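Local coordinates for probable acetyltransferase (Agrobacterium tumefaciens, PDB 2GE3), which binds acetyl coenzyme A and probably transfers its acetyl group to an acceptor as a GNAT-type acetyltransferase, at residues D57-F61 and C73-R77. Numbering follows the deposited sequence.
Sequences DHPQF and CDIRR
Cys73 O accepts the N-H of Phe61 at 2.9 Å, an almost straight bond (174° at the hydrogen), and meets Gln60 CA in a C-H...O contact. Cys73 N returns a bond to Phe61 O, closing an antiparallel hydrogen-bonded pair in the hairpin of strands 60-65 and 68-77 of the GNAT fold. Ile75 N donates to Pro59 O over 2.9 Å; this bond and that from Phe61 N to Cys73 O flank Gln60 and Asp74, a non-hydrogen-bonded pair, their side chains side by side on the sheet face that helix 43-55 covers at Gln60. With CG anti to the backbone N (chi1 -179°) and the chain extended, Gln60 lays CG 3.6 Å from Asp74 CB and brings NE2 to Asp74 OD2 for a weak, bent bond, amide and carboxylate planes 62° apart. Asp74 OD1 has a long charge contact with Arg76 NH2, well out of the guanidinium plane, with no N-H aimed at it. On the other face, Phe61 and Cys73 pack against helix 102-117. Pro59 CG rests 4.1 Å from Ile75 CB, next to their backbone bond. Arg77 CB makes a CH-pi contact over one face of the His58 ring, offset toward the rim, 4.0 Å from the centroid. Arg77 NE bonds to Ala84 O, while a water in the planes of both groups joins His58 NE2, at 2.9 Å, to Arg77 NH1.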
ATOM      1  N   ASP A  57      16.626  11.987  -3.464  1.00 49.67           N
ATOM      2  CA  ASP A  57      16.158  13.232  -2.900  1.00 48.99           C
ATOM      3  C   ASP A  57      14.809  13.159  -2.120  1.00 48.10           C
ATOM      4  O   ASP A  57      14.160  14.205  -1.940  1.00 46.64           O
ATOM      5  CB  ASP A  57      16.163  14.310  -4.005  1.00 50.50           C
ATOM      6  CG  ASP A  57      16.252  15.721  -3.444  1.00 54.48           C
ATOM      7  OD1 ASP A  57      17.159  15.972  -2.609  1.00 57.51           O
ATOM      8  OD2 ASP A  57      15.405  16.584  -3.815  1.00 58.40           O
ATOM      9  N   HIS A  58      14.432  11.949  -1.645  1.00 46.59           N
ATOM     10  CA  HIS A  58      13.166  11.700  -0.877  1.00 45.63           C
ATOM     11  C   HIS A  58      13.251  12.116   0.615  1.00 42.97           C
ATOM     12  O   HIS A  58      14.257  11.782   1.287  1.00 42.71           O
ATOM     13  CB  HIS A  58      12.759  10.244  -0.946  1.00 45.94           C
ATOM     14  CG  HIS A  58      12.508   9.761  -2.335  1.00 49.45           C
ATOM     15  ND1 HIS A  58      12.418   8.425  -2.651  1.00 53.55           N
ATOM     16  CD2 HIS A  58      12.354  10.437  -3.500  1.00 51.87           C
ATOM     17  CE1 HIS A  58      12.213   8.295  -3.948  1.00 54.90           C
ATOM     18  NE2 HIS A  58      12.170   9.505  -4.486  1.00 54.96           N
ATOM     19  N   PRO A  59      12.242  12.893   1.101  1.00 39.08           N
ATOM     20  CA  PRO A  59      12.336  13.625   2.397  1.00 36.90           C
ATOM     21  C   PRO A  59      12.523  12.644   3.553  1.00 36.35           C
ATOM     22  O   PRO A  59      11.774  11.668   3.648  1.00 35.33           O
ATOM     23  CB  PRO A  59      10.995  14.357   2.509  1.00 35.49           C
ATOM     24  CG  PRO A  59      10.340  14.238   1.178  1.00 37.35           C
ATOM     25  CD  PRO A  59      10.975  13.146   0.388  1.00 38.15           C
ATOM     26  N   GLN A  60      13.596  12.824   4.318  1.00 33.67           N
ATOM     27  CA  GLN A  60      13.882  11.953   5.387  1.00 34.34           C
ATOM     28  C   GLN A  60      14.682  12.718   6.424  1.00 33.08           C
ATOM     29  O   GLN A  60      15.787  13.151   6.166  1.00 31.66           O
ATOM     30  CB  GLN A  60      14.618  10.702   4.921  1.00 34.80           C
ATOM     31  CG  GLN A  60      14.941   9.710   6.061  1.00 36.51           C
ATOM     32  CD  GLN A  60      15.465   8.366   5.467  1.00 39.99           C
ATOM     33  OE1 GLN A  60      16.232   8.353   4.454  1.00 45.14           O
ATOM     34  NE2 GLN A  60      14.979   7.246   6.037  1.00 40.82           N
ATOM     35  N   PHE A  61      14.092  12.898   7.600  1.00 32.59           N
ATOM     36  CA  PHE A  61      14.670  13.778   8.608  1.00 32.32           C
ATOM     37  C   PHE A  61      14.910  13.016   9.889  1.00 33.67           C
ATOM     38  O   PHE A  61      14.141  12.112  10.239  1.00 32.97           O
ATOM     39  CB  PHE A  61      13.703  14.966   8.851  1.00 32.22           C
ATOM     40  CG  PHE A  61      13.711  15.968   7.731  1.00 31.03           C
ATOM     41  CD1 PHE A  61      13.035  15.719   6.525  1.00 27.91           C
ATOM     42  CD2 PHE A  61      14.486  17.111   7.841  1.00 30.19           C
ATOM     43  CE1 PHE A  61      13.162  16.643   5.422  1.00 29.42           C
ATOM     44  CE2 PHE A  61      14.588  18.006   6.788  1.00 28.29           C
ATOM     45  CZ  PHE A  61      13.934  17.768   5.582  1.00 26.50           C
ATOM     46  N   CYS A  73      11.357  11.020  10.654  1.00 29.94           N
ATOM     47  CA  CYS A  73      10.133  11.136   9.944  1.00 30.38           C
ATOM     48  C   CYS A  73      10.572  11.000   8.501  1.00 30.82           C
ATOM     49  O   CYS A  73      11.511  11.668   8.066  1.00 32.14           O
ATOM     50  CB  CYS A  73       9.459  12.500  10.279  1.00 28.93           C
ATOM     51  SG  CYS A  73       7.910  12.847   9.417  1.00 31.57           S
ATOM     52  N   ASP A  74       9.852  10.214   7.724  1.00 30.63           N
ATOM     53  CA  ASP A  74      10.234  10.085   6.346  1.00 32.57           C
ATOM     54  C   ASP A  74       9.061   9.887   5.371  1.00 33.06           C
ATOM     55  O   ASP A  74       7.953   9.493   5.754  1.00 30.72           O
ATOM     56  CB  ASP A  74      11.377   9.088   6.130  1.00 32.55           C
ATOM     57  CG  ASP A  74      11.075   7.658   6.615  1.00 38.55           C
ATOM     58  OD1 ASP A  74       9.899   7.188   6.570  1.00 44.54           O
ATOM     59  OD2 ASP A  74      12.077   6.962   7.002  1.00 47.68           O
ATOM     60  N   ILE A  75       9.300  10.267   4.120  1.00 33.39           N
ATOM     61  CA  ILE A  75       8.232  10.153   3.117  1.00 34.43           C
ATOM     62  C   ILE A  75       8.781   9.299   1.952  1.00 36.67           C
ATOM     63  O   ILE A  75       9.776   9.691   1.325  1.00 37.07           O
ATOM     64  CB  ILE A  75       7.590  11.543   2.706  1.00 34.13           C
ATOM     65  CG1 ILE A  75       6.902  12.198   3.911  1.00 32.93           C
ATOM     66  CG2 ILE A  75       6.533  11.394   1.547  1.00 33.29           C
ATOM     67  CD1 ILE A  75       6.309  13.636   3.720  1.00 30.26           C
ATOM     68  N   ARG A  76       8.205   8.107   1.741  1.00 38.37           N
ATOM     69  CA  ARG A  76       8.527   7.300   0.556  1.00 41.76           C
ATOM     70  C   ARG A  76       7.568   7.579  -0.623  1.00 40.73           C
ATOM     71  O   ARG A  76       6.339   7.342  -0.540  1.00 37.54           O
ATOM     72  CB  ARG A  76       8.637   5.807   0.889  1.00 40.99           C
ATOM     73  CG  ARG A  76       7.283   5.098   1.297  1.00 49.58           C
ATOM     74  CD  ARG A  76       7.473   3.592   1.708  1.00 50.70           C
ATOM     75  NE  ARG A  76       8.695   3.589   2.532  1.00 64.41           N
ATOM     76  CZ  ARG A  76       8.690   3.791   3.840  1.00 69.33           C
ATOM     77  NH1 ARG A  76       7.504   3.946   4.465  1.00 71.20           N
ATOM     78  NH2 ARG A  76       9.854   3.831   4.507  1.00 70.25           N
ATOM     79  N   ARG A  77       8.154   8.116  -1.706  1.00 41.80           N
ATOM     80  CA  ARG A  77       7.511   8.231  -3.030  1.00 42.83           C
ATOM     81  C   ARG A  77       6.998   6.890  -3.617  1.00 43.72           C
ATOM     82  O   ARG A  77       7.741   5.920  -3.655  1.00 41.59           O
ATOM     83  CB  ARG A  77       8.439   8.898  -4.032  1.00 42.67           C
ATOM     84  CG  ARG A  77       7.666   9.604  -5.145  1.00 44.81           C
ATOM     85  CD  ARG A  77       8.587  10.337  -6.121  1.00 45.32           C
ATOM     86  NE  ARG A  77       7.845  10.974  -7.191  1.00 48.48           N
ATOM     87  CZ  ARG A  77       8.394  11.366  -8.351  1.00 55.32           C
ATOM     88  NH1 ARG A  77       9.693  11.161  -8.591  1.00 55.37           N
ATOM     89  NH2 ARG A  77       7.661  11.969  -9.294  1.00 53.81           N
TER
HETATM   90  O   HOH W   1      11.810  10.082  -7.335  1.00 49.70           O